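PDB 1TZ7: 4-alpha-glucanotransferase from Aquifex aeolicus, which is an amylomaltase, also called D-enzyme, built around a barrel of eight parallel strands. Local coordinates for residues P231-A236 with D250-F255; L244-G249 with Y314-Y319; E426-E431 with N438-R443; L444-R449 with K495-I500. All blocks are in the same frame, centred on the assembly; numbering follows the deposited sequence.

The four contacts form two pairs on different parts of the molecule. Contacts 1 and 2, with centres 9 Å apart, lie in and beside the four-stranded antiparallel sheet and the loops after barrel strand 222-227. Their segments alternate along the chain, and they touch where Leu254 N meets Lys246 O and where Phe255 packs on Glu316. Contacts 3 and 4 come later in sequence, their centres 13 Å apart, and share helix 437-447, which packs on helix 418-428 and on helix 491-500. About 45 to 47 Å separates the centres of the two pairs. Contacts 1 and 2 thus bind together the loops and small sheet beside the barrel, contacts 3 and 4 the helices packed outside it.

Contact 1 (P231-A236 with D250-F255); sequences PSYSSA and DLKPLF
A loop-to-loop contact, made by the ring of Tyr233 lying against Pro253 and its hydroxyl bonding to Leu251, ties the chain after strand 222-227 to the loop that leads into strand 255-259. Tyr233 OH donates to Leu251 O over 2.6 Å, a short bond at a C=O...O angle of 128°, usual for a carbonyl, with the donor tilted 30° from the carbonyl plane. The carbonyl oxygen lies at the edge of the ring, while Pro253 covers one face: its CG is 3.9 Å from the ring centroid in a CH-pi contact, and its CD is 3.6 Å from Tyr233 CZ. Proline suits this place by presenting CH groups to the aromatic face, tyrosine by offering a flat surface and a distal donor. A chi1 of 178° sets Tyr233 CG opposite the backbone N and carries the ring across to the second loop. The loops flank helix 236-240, one of the short elements decorating the (beta/alpha)8 barrel. Ser235 is the N-cap of that helix, and its OG also donates to Ser232 O at 2.8 Å, which shapes the turn carrying Tyr233. The rings of Trp169 and Tyr170 also meet Tyr233, and Trp169 NE1 bonds to Tyr233 O.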
# COMPACT_ATOMS: atom_id res chain seq x y z
N PRO A 231 3.45 -8.81 -7.79
CA PRO A 231 3.97 -9.54 -6.63
C PRO A 231 5.47 -9.67 -6.74
O PRO A 231 6.03 -9.44 -7.82
CB PRO A 231 3.31 -10.91 -6.76
CG PRO A 231 3.15 -11.11 -8.22
CD PRO A 231 2.91 -9.73 -8.81
N SER A 232 6.13 -10.04 -5.65
CA SER A 232 7.53 -10.44 -5.71
C SER A 232 7.63 -11.84 -6.31
O SER A 232 6.68 -12.62 -6.25
CB SER A 232 8.17 -10.40 -4.32
OG SER A 232 7.58 -11.35 -3.46
N TYR A 233 8.78 -12.16 -6.89
CA TYR A 233 9.02 -13.49 -7.42
C TYR A 233 8.91 -14.52 -6.31
O TYR A 233 8.40 -15.62 -6.51
CB TYR A 233 10.40 -13.58 -8.07
CG TYR A 233 10.72 -14.96 -8.60
CD1 TYR A 233 11.82 -15.67 -8.13
CD2 TYR A 233 9.92 -15.56 -9.56
CE1 TYR A 233 12.12 -16.93 -8.61
CE2 TYR A 233 10.21 -16.82 -10.05
CZ TYR A 233 11.31 -17.50 -9.57
OH TYR A 233 11.59 -18.75 -10.05
N SER A 234 9.39 -14.15 -5.12
CA SER A 234 9.29 -15.00 -3.94
C SER A 234 7.97 -14.76 -3.22
O SER A 234 7.93 -14.16 -2.13
CB SER A 234 10.45 -14.70 -2.99
OG SER A 234 11.70 -14.94 -3.62
N SER A 235 6.88 -15.24 -3.82
CA SER A 235 5.55 -15.09 -3.24
C SER A 235 4.69 -16.32 -3.50
O SER A 235 4.92 -17.07 -4.45
CB SER A 235 4.86 -13.83 -3.81
OG SER A 235 4.51 -14.00 -5.17
N ALA A 236 3.70 -16.52 -2.64
CA ALA A 236 2.70 -17.56 -2.84
C ALA A 236 1.94 -17.35 -4.16
O ALA A 236 1.44 -18.29 -4.74
CB ALA A 236 1.73 -17.58 -1.68
N ASP A 250 11.78 -23.98 -16.20
CA ASP A 250 12.13 -24.24 -14.79
C ASP A 250 11.41 -23.27 -13.82
O ASP A 250 11.70 -23.25 -12.62
CB ASP A 250 13.65 -24.13 -14.59
CG ASP A 250 14.42 -25.06 -15.52
OD1 ASP A 250 14.17 -26.28 -15.48
OD2 ASP A 250 15.29 -24.65 -16.32
N LEU A 251 10.48 -22.47 -14.36
CA LEU A 251 9.72 -21.49 -13.56
C LEU A 251 10.61 -20.35 -13.00
O LEU A 251 10.22 -19.65 -12.05
CB LEU A 251 8.97 -22.18 -12.40
CG LEU A 251 8.09 -23.38 -12.78
CD1 LEU A 251 7.40 -23.94 -11.55
CD2 LEU A 251 7.06 -23.00 -13.84
N LYS A 252 11.78 -20.16 -13.61
CA LYS A 252 12.57 -18.95 -13.38
C LYS A 252 12.11 -17.85 -14.33
O LYS A 252 11.69 -18.13 -15.45
CB LYS A 252 14.06 -19.24 -13.61
CG LYS A 252 14.80 -19.73 -12.37
CD LYS A 252 16.30 -19.85 -12.61
CE LYS A 252 16.98 -20.67 -11.53
NZ LYS A 252 18.38 -21.03 -11.90
N PRO A 253 12.17 -16.59 -13.89
CA PRO A 253 11.71 -15.47 -14.70
C PRO A 253 12.43 -15.40 -16.05
O PRO A 253 13.66 -15.46 -16.10
CB PRO A 253 12.06 -14.24 -13.84
CG PRO A 253 12.17 -14.77 -12.45
CD PRO A 253 12.69 -16.16 -12.58
N LEU A 254 11.66 -15.28 -17.12
CA LEU A 254 12.21 -15.04 -18.45
C LEU A 254 12.38 -13.53 -18.67
O LEU A 254 13.32 -13.09 -19.32
CB LEU A 254 11.27 -15.63 -19.51
CG LEU A 254 11.86 -15.94 -20.90
CD1 LEU A 254 13.04 -16.91 -20.81
CD2 LEU A 254 10.77 -16.52 -21.80
N PHE A 255 11.45 -12.75 -18.13
CA PHE A 255 11.59 -11.29 -18.10
C PHE A 255 11.19 -10.73 -16.72
O PHE A 255 10.39 -11.33 -16.01
CB PHE A 255 10.73 -10.65 -19.18
CG PHE A 255 11.14 -11.03 -20.59
CD1 PHE A 255 12.13 -10.32 -21.25
CD2 PHE A 255 10.53 -12.09 -21.24
CE1 PHE A 255 12.51 -10.66 -22.55
CE2 PHE A 255 10.90 -12.44 -22.53
CZ PHE A 255 11.89 -11.72 -23.18

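Contact 2 (L244-G249 with Y314-Y319); sequences LFKLDG and YWEVPY
Lys246 reaches from its loop to Glu316 on strand 313-318, where its end also comes close to the hydroxyl of Tyr314, so that an ammonium, a carboxylate and a phenol gather at one point. In the salt bridge Lys246 NZ lies 2.5 Å from Glu316 OE1, a value doubtfully short, and meets the syn lone pair of that oxygen, on the side of OE2. Tyr314 OH donates to the same OE1 over 3.0 Å but comes from the anti side, 31° out of the carboxylate plane. OE1 is therefore gripped by two donors, which limits rotation of the carboxylate. The Lys246 nitrogen also sits 3.1 Å from Tyr314 OH, near the plane of the ring and at its edge.

Conformation explains the convergence. Tyr314 and Glu316 are two residues apart on one strand, and both direct their side chains to the lysine. Glu316 has CG anti to the backbone N (chi1 -179°) and stays extended beyond it, whereas the tyrosine CG sits between N and the carbonyl carbon (chi1 66°), which brings its hydroxyl beside the glutamate. Lysine is apt here because its long chain, straight beyond CG, spans a gap of 10.1 Å between Lys246 CA and Glu316 CA; it crosses the glutamate roughly at a right angle.

Glu316 OE2 has a second ionic partner, Arg328 on the adjoining strand 328-331. On the other flank strand 255-259 supplies Phe255, which packs on both Lys246 and Glu316. Tyr314 and Glu316 are buried against the antiparallel sheet, while Lys246 keeps some exposure.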
# COMPACT_ATOMS: atom_id res chain seq x y z
N LEU A 244 0.59 -17.29 -15.10
CA LEU A 244 0.19 -15.88 -15.16
C LEU A 244 1.41 -14.94 -15.26
O LEU A 244 1.26 -13.71 -15.34
CB LEU A 244 -0.65 -15.52 -13.92
CG LEU A 244 -2.19 -15.46 -14.10
CD1 LEU A 244 -2.69 -16.48 -15.08
CD2 LEU A 244 -2.88 -15.61 -12.76
N PHE A 245 2.61 -15.51 -15.25
CA PHE A 245 3.85 -14.74 -15.35
C PHE A 245 4.74 -15.29 -16.46
O PHE A 245 4.56 -16.43 -16.90
CB PHE A 245 4.59 -14.76 -14.02
CG PHE A 245 3.78 -14.29 -12.87
CD1 PHE A 245 2.91 -15.15 -12.21
CD2 PHE A 245 3.85 -12.97 -12.45
CE1 PHE A 245 2.14 -14.71 -11.15
CE2 PHE A 245 3.07 -12.52 -11.39
CZ PHE A 245 2.22 -13.39 -10.74
N LYS A 246 5.70 -14.48 -16.91
CA LYS A 246 6.60 -14.89 -17.98
C LYS A 246 7.79 -15.65 -17.42
O LYS A 246 8.82 -15.07 -17.12
CB LYS A 246 7.07 -13.67 -18.79
CG LYS A 246 5.96 -13.06 -19.66
CD LYS A 246 6.53 -12.13 -20.73
CE LYS A 246 5.45 -11.68 -21.70
NZ LYS A 246 5.90 -10.57 -22.57
N LEU A 247 7.61 -16.96 -17.27
CA LEU A 247 8.66 -17.83 -16.76
C LEU A 247 9.04 -18.86 -17.82
O LEU A 247 8.27 -19.13 -18.74
CB LEU A 247 8.19 -18.55 -15.49
CG LEU A 247 7.42 -17.71 -14.46
CD1 LEU A 247 6.96 -18.59 -13.29
CD2 LEU A 247 8.27 -16.55 -13.96
N ASP A 248 10.23 -19.45 -17.67
CA ASP A 248 10.69 -20.49 -18.58
C ASP A 248 10.27 -21.88 -18.07
O ASP A 248 9.42 -21.99 -17.19
CB ASP A 248 12.22 -20.40 -18.76
CG ASP A 248 12.98 -20.64 -17.46
OD1 ASP A 248 14.17 -20.27 -17.40
OD2 ASP A 248 12.47 -21.18 -16.46
N GLY A 249 10.88 -22.92 -18.63
CA GLY A 249 10.54 -24.29 -18.27
C GLY A 249 10.77 -24.62 -16.80
O GLY A 249 10.05 -25.44 -16.22
N TYR A 314 3.95 -1.92 -20.28
CA TYR A 314 4.89 -2.11 -19.18
C TYR A 314 6.31 -2.33 -19.69
O TYR A 314 6.52 -2.86 -20.78
CB TYR A 314 4.45 -3.29 -18.30
CG TYR A 314 4.52 -4.63 -18.99
CD1 TYR A 314 5.64 -5.45 -18.86
CD2 TYR A 314 3.46 -5.09 -19.77
CE1 TYR A 314 5.70 -6.68 -19.48
CE2 TYR A 314 3.51 -6.33 -20.40
CZ TYR A 314 4.64 -7.12 -20.25
OH TYR A 314 4.70 -8.34 -20.87
N TRP A 315 7.27 -1.90 -18.88
CA TRP A 315 8.68 -2.04 -19.23
C TRP A 315 9.16 -3.46 -18.89
O TRP A 315 9.05 -3.91 -17.75
CB TRP A 315 9.50 -0.99 -18.48
CG TRP A 315 10.94 -0.91 -18.93
CD1 TRP A 315 12.04 -1.28 -18.22
CD2 TRP A 315 11.42 -0.40 -20.18
NE1 TRP A 315 13.18 -1.05 -18.95
CE2 TRP A 315 12.83 -0.50 -20.16
CE3 TRP A 315 10.81 0.14 -21.32
CZ2 TRP A 315 13.63 -0.10 -21.23
CZ3 TRP A 315 11.62 0.54 -22.39
CH2 TRP A 315 13.00 0.42 -22.33
N GLU A 316 9.69 -4.14 -19.90
CA GLU A 316 10.07 -5.54 -19.79
C GLU A 316 11.56 -5.71 -20.15
O GLU A 316 11.97 -5.39 -21.26
CB GLU A 316 9.22 -6.37 -20.75
CG GLU A 316 9.50 -7.85 -20.72
CD GLU A 316 8.67 -8.61 -21.73
OE1 GLU A 316 7.53 -9.01 -21.40
OE2 GLU A 316 9.15 -8.81 -22.86
N VAL A 317 12.36 -6.21 -19.19
CA VAL A 317 13.80 -6.41 -19.42
C VAL A 317 14.22 -7.89 -19.20
O VAL A 317 13.74 -8.54 -18.28
CB VAL A 317 14.67 -5.48 -18.49
CG1 VAL A 317 13.89 -4.21 -18.11
CG2 VAL A 317 15.13 -6.22 -17.24
N PRO A 318 15.10 -8.41 -20.07
CA PRO A 318 15.59 -9.80 -19.96
C PRO A 318 16.22 -10.14 -18.60
O PRO A 318 17.01 -9.36 -18.06
CB PRO A 318 16.65 -9.88 -21.07
CG PRO A 318 16.29 -8.80 -22.03
CD PRO A 318 15.68 -7.70 -21.22
N TYR A 319 15.87 -11.32 -18.07
CA TYR A 319 16.38 -11.77 -16.78
C TYR A 319 17.88 -12.03 -16.88
O TYR A 319 18.36 -12.58 -17.88
CB TYR A 319 15.66 -13.05 -16.34
CG TYR A 319 16.20 -13.67 -15.05
CD1 TYR A 319 16.03 -13.03 -13.82
CD2 TYR A 319 16.88 -14.89 -15.07
CE1 TYR A 319 16.52 -13.59 -12.65
CE2 TYR A 319 17.37 -15.45 -13.90
CZ TYR A 319 17.19 -14.80 -12.69
OH TYR A 319 17.68 -15.35 -11.54

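Contact 3 (E426-E431 with N438-R443); sequences EYLGRE and NEELIR
Glu440 meets two residues at once: its aliphatic stem packs on Leu428 and its carboxylate turns to Arg430. Leu428 turns both methyls to the same CH2, CD1 lying 3.7 Å and CD2 3.9 Å from Glu440 CG. Farther out, Arg430 NH1 approaches Glu440 OE2 at 3.3 Å, a salt bridge whose hydrogen bond is weak, with an N-H...O angle of 130°. The two chains arrive from opposite directions, but their flat ends are poorly matched, the guanidinium and carboxylate planes standing 72° apart. Glutamate suits the site by joining an apolar CH2 to a charge; its chain bends about the CB-CG bond, turning the carboxylate toward Arg430.

Both segments belong to the chain between the seventh and eighth strands of the (beta/alpha)8 barrel, where helix 418-428 turns through a short loop into helix 437-447. Gly429 allows that turn: its positive phi (87°) would jam a CB against the preceding carbonyl oxygen, and the chain leaves the helix there, with Arg430 next. On the second helix a salt bridge between residues one turn apart, Arg443 NH2 to Glu439 OE1 at 3.3 Å with a weak hydrogen bond, runs beside the contact, and Arg443 NH1 bonds also to Tyr501 OH. Leu441, on the inner side, packs on Leu424, Ile409 and Trp412, while a bound MPD molecule, probably from the crystallisation liquor, lies near Leu428.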
# COMPACT_ATOMS: atom_id res chain seq x y z
N GLU A 426 5.53 33.40 -6.60
CA GLU A 426 4.74 34.18 -7.56
C GLU A 426 3.31 33.63 -7.66
O GLU A 426 2.37 34.38 -7.90
CB GLU A 426 5.41 34.17 -8.93
CG GLU A 426 6.56 35.15 -9.05
CD GLU A 426 7.30 35.04 -10.37
OE1 GLU A 426 8.10 35.96 -10.69
OE2 GLU A 426 7.09 34.05 -11.09
N TYR A 427 3.16 32.33 -7.45
CA TYR A 427 1.83 31.71 -7.48
C TYR A 427 1.01 32.16 -6.26
O TYR A 427 -0.19 32.40 -6.37
CB TYR A 427 1.94 30.19 -7.50
CG TYR A 427 0.68 29.51 -8.02
CD1 TYR A 427 -0.21 28.90 -7.14
CD2 TYR A 427 0.39 29.49 -9.38
CE1 TYR A 427 -1.37 28.28 -7.61
CE2 TYR A 427 -0.77 28.88 -9.85
CZ TYR A 427 -1.64 28.28 -8.96
OH TYR A 427 -2.79 27.66 -9.42
N LEU A 428 1.68 32.28 -5.11
CA LEU A 428 1.03 32.73 -3.87
C LEU A 428 0.88 34.24 -3.84
O LEU A 428 0.05 34.77 -3.12
CB LEU A 428 1.84 32.26 -2.64
CG LEU A 428 1.79 30.75 -2.46
CD1 LEU A 428 2.84 30.17 -1.56
CD2 LEU A 428 0.40 30.20 -2.20
N GLY A 429 1.70 34.92 -4.63
CA GLY A 429 1.68 36.37 -4.67
C GLY A 429 2.59 37.00 -3.63
O GLY A 429 2.60 38.21 -3.48
N ARG A 430 3.34 36.17 -2.91
CA ARG A 430 4.28 36.68 -1.91
C ARG A 430 5.35 35.66 -1.55
O ARG A 430 5.17 34.45 -1.75
CB ARG A 430 3.53 37.11 -0.65
CG ARG A 430 2.74 35.99 0.02
CD ARG A 430 1.58 36.49 0.87
NE ARG A 430 1.44 35.73 2.12
CZ ARG A 430 0.77 34.59 2.24
NH1 ARG A 430 0.70 33.98 3.42
NH2 ARG A 430 0.16 34.04 1.18
N GLU A 431 6.46 36.15 -1.02
CA GLU A 431 7.46 35.29 -0.39
C GLU A 431 6.96 34.84 0.97
O GLU A 431 6.39 35.63 1.73
CB GLU A 431 8.78 36.06 -0.23
CG GLU A 431 9.99 35.32 -0.77
CD GLU A 431 11.29 36.05 -0.50
OE1 GLU A 431 11.51 37.12 -1.11
OE2 GLU A 431 12.09 35.56 0.32
N ASN A 438 3.99 24.65 4.41
CA ASN A 438 3.03 23.55 4.52
C ASN A 438 1.60 24.05 4.55
O ASN A 438 0.75 23.55 3.84
CB ASN A 438 3.30 22.73 5.79
CG ASN A 438 4.04 21.44 5.51
OD1 ASN A 438 3.63 20.64 4.66
ND2 ASN A 438 5.14 21.23 6.21
N GLU A 439 1.35 25.06 5.36
CA GLU A 439 0.01 25.63 5.49
C GLU A 439 -0.46 26.21 4.15
O GLU A 439 -1.61 26.01 3.76
CB GLU A 439 0.01 26.72 6.56
CG GLU A 439 -1.37 27.29 6.86
CD GLU A 439 -1.32 28.48 7.80
OE1 GLU A 439 -2.21 29.34 7.71
OE2 GLU A 439 -0.38 28.55 8.63
N GLU A 440 0.43 26.92 3.47
CA GLU A 440 0.07 27.59 2.21
C GLU A 440 -0.29 26.58 1.14
O GLU A 440 -1.21 26.80 0.34
CB GLU A 440 1.23 28.48 1.73
CG GLU A 440 0.88 29.95 1.62
CD GLU A 440 0.27 30.50 2.89
OE1 GLU A 440 -0.97 30.67 2.93
OE2 GLU A 440 1.03 30.77 3.84
N LEU A 441 0.43 25.46 1.11
CA LEU A 441 0.23 24.44 0.09
C LEU A 441 -0.94 23.55 0.42
O LEU A 441 -1.60 23.04 -0.47
CB LEU A 441 1.51 23.61 -0.10
CG LEU A 441 2.73 24.36 -0.65
CD1 LEU A 441 3.69 23.41 -1.35
CD2 LEU A 441 2.31 25.48 -1.59
N ILE A 442 -1.20 23.36 1.71
CA ILE A 442 -2.41 22.68 2.14
C ILE A 442 -3.64 23.46 1.66
O ILE A 442 -4.57 22.88 1.12
CB ILE A 442 -2.43 22.51 3.68
CG1 ILE A 442 -1.50 21.37 4.10
CG2 ILE A 442 -3.86 22.23 4.17
CD1 ILE A 442 -1.09 21.41 5.56
N ARG A 443 -3.63 24.78 1.86
CA ARG A 443 -4.72 25.65 1.40
C ARG A 443 -4.94 25.52 -0.11
O ARG A 443 -6.07 25.45 -0.57
CB ARG A 443 -4.44 27.10 1.75
CG ARG A 443 -4.67 27.44 3.20
CD ARG A 443 -4.38 28.89 3.54
NE ARG A 443 -4.41 29.14 4.98
CZ ARG A 443 -5.49 29.53 5.65
NH1 ARG A 443 -6.65 29.72 5.03
NH2 ARG A 443 -5.42 29.74 6.96

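Contact 4 (L444-R449 with K495-I500); sequences LVLISR and KKLLGI
Leu446 fits its two methyls against neighbouring residues of helix 491-500, one on Leu497 and the other on Leu498. Its CD1 rests 4.0 Å from Leu497 CB, so it is the root of that leucine, not its branched end, that is touched; the two side chains cross at about a right angle. The other branch meets its like, Leu446 CD2 standing 3.9 Å from Leu498 CD2. Leu498 starts out from its helix pointing away from Leu446, yet its CG, anti to the carbonyl carbon (chi1 -69°), allows one methyl to come back toward the contact. Leucine suits position 446, where its fork divides between two neighbours; Leu497 and Leu498 suit a buried, wholly apolar contact. The backbones come closest at the same point, Leu446 CA lying 7.3 Å from Leu498 CA.

In the (beta/alpha)8 barrel helix 437-447 leads into the eighth strand, 452-456, and helix 491-500 follows that strand as the last helix of the chain, so the packing joins adjacent members of the outer helical layer. One turn before Leu446, Ile442 extends the apolar seam: its CG2 is 4.0 Å from Leu497 CD2. Ser448, beyond Leu446, turns its OG back to donate to Val445 O over 2.6 Å, a small polar side chain well placed to bond a nearby carbonyl. The Leu446 carbonyl is taken up by Arg503 NE, and Val445 faces Tyr399 on barrel strand 397-400.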
# COMPACT_ATOMS: atom_id res chain seq x y z
N LEU A 444 -3.84 25.49 -0.88
CA LEU A 444 -3.92 25.38 -2.34
C LEU A 444 -4.56 24.05 -2.76
O LEU A 444 -5.36 23.99 -3.70
CB LEU A 444 -2.51 25.49 -2.96
CG LEU A 444 -2.11 26.78 -3.71
CD1 LEU A 444 -3.00 27.95 -3.40
CD2 LEU A 444 -0.67 27.12 -3.43
N VAL A 445 -4.20 22.98 -2.07
CA VAL A 445 -4.77 21.68 -2.35
C VAL A 445 -6.28 21.65 -1.98
O VAL A 445 -7.10 21.13 -2.73
CB VAL A 445 -4.01 20.57 -1.58
CG1 VAL A 445 -4.79 19.26 -1.58
CG2 VAL A 445 -2.63 20.36 -2.18
N LEU A 446 -6.62 22.24 -0.84
CA LEU A 446 -8.00 22.22 -0.34
C LEU A 446 -8.93 23.10 -1.18
O LEU A 446 -10.09 22.77 -1.37
CB LEU A 446 -8.05 22.67 1.13
CG LEU A 446 -7.35 21.78 2.16
CD1 LEU A 446 -7.43 22.41 3.55
CD2 LEU A 446 -7.93 20.40 2.17
N ILE A 447 -8.41 24.23 -1.68
CA ILE A 447 -9.22 25.18 -2.45
C ILE A 447 -9.50 24.67 -3.87
O ILE A 447 -10.40 25.16 -4.55
CB ILE A 447 -8.52 26.58 -2.52
CG1 ILE A 447 -9.53 27.66 -2.92
CG2 ILE A 447 -7.37 26.56 -3.52
CD1 ILE A 447 -9.03 29.06 -2.75
N SER A 448 -8.71 23.68 -4.31
CA SER A 448 -8.88 23.11 -5.65
C SER A 448 -10.23 22.44 -5.78
O SER A 448 -10.94 22.24 -4.80
CB SER A 448 -7.79 22.08 -5.90
OG SER A 448 -8.05 20.90 -5.19
N ARG A 449 -10.59 22.09 -7.01
CA ARG A 449 -11.85 21.40 -7.27
C ARG A 449 -11.68 19.89 -7.30
O ARG A 449 -12.64 19.17 -7.51
CB ARG A 449 -12.48 21.91 -8.57
CG ARG A 449 -12.93 23.39 -8.45
CD ARG A 449 -14.39 23.73 -8.87
NE ARG A 449 -15.29 22.64 -9.01
CZ ARG A 449 -16.39 22.37 -8.29
NH1 ARG A 449 -16.73 22.99 -7.16
NH2 ARG A 449 -17.09 21.36 -8.70
N LYS A 495 -9.35 21.52 11.28
CA LYS A 495 -10.82 21.51 11.23
C LYS A 495 -11.34 22.80 10.61
O LYS A 495 -12.20 22.77 9.72
CB LYS A 495 -11.41 21.33 12.63
CG LYS A 495 -12.94 21.24 12.67
CD LYS A 495 -13.45 21.01 14.09
CE LYS A 495 -14.97 20.89 14.13
NZ LYS A 495 -15.53 21.23 15.47
N LYS A 496 -10.81 23.93 11.08
CA LYS A 496 -11.18 25.24 10.54
C LYS A 496 -10.93 25.30 9.03
O LYS A 496 -11.76 25.79 8.28
CB LYS A 496 -10.37 26.34 11.24
CG LYS A 496 -10.88 27.75 10.97
CD LYS A 496 -11.10 28.52 12.27
CE LYS A 496 -11.71 29.88 12.00
NZ LYS A 496 -13.18 29.80 11.79
N LEU A 497 -9.78 24.80 8.61
CA LEU A 497 -9.39 24.86 7.20
C LEU A 497 -10.33 24.04 6.32
O LEU A 497 -10.74 24.49 5.26
CB LEU A 497 -7.96 24.35 7.02
CG LEU A 497 -6.89 25.39 6.65
CD1 LEU A 497 -6.99 26.63 7.52
CD2 LEU A 497 -5.51 24.78 6.76
N LEU A 498 -10.66 22.83 6.77
CA LEU A 498 -11.57 21.96 6.02
C LEU A 498 -12.92 22.66 5.81
O LEU A 498 -13.49 22.58 4.75
CB LEU A 498 -11.78 20.63 6.75
CG LEU A 498 -10.58 19.67 6.82
CD1 LEU A 498 -11.03 18.30 7.29
CD2 LEU A 498 -9.85 19.57 5.48
N GLY A 499 -13.41 23.33 6.86
CA GLY A 499 -14.69 24.02 6.79
C GLY A 499 -14.65 25.23 5.87
O GLY A 499 -15.59 25.48 5.13
N ILE A 500 -13.54 25.97 5.91
CA ILE A 500 -13.36 27.15 5.06
C ILE A 500 -13.42 26.78 3.58
O ILE A 500 -13.99 27.52 2.78
CB ILE A 500 -11.99 27.84 5.39
CG1 ILE A 500 -12.08 28.56 6.74
CG2 ILE A 500 -11.61 28.83 4.30
CD1 ILE A 500 -10.72 28.84 7.37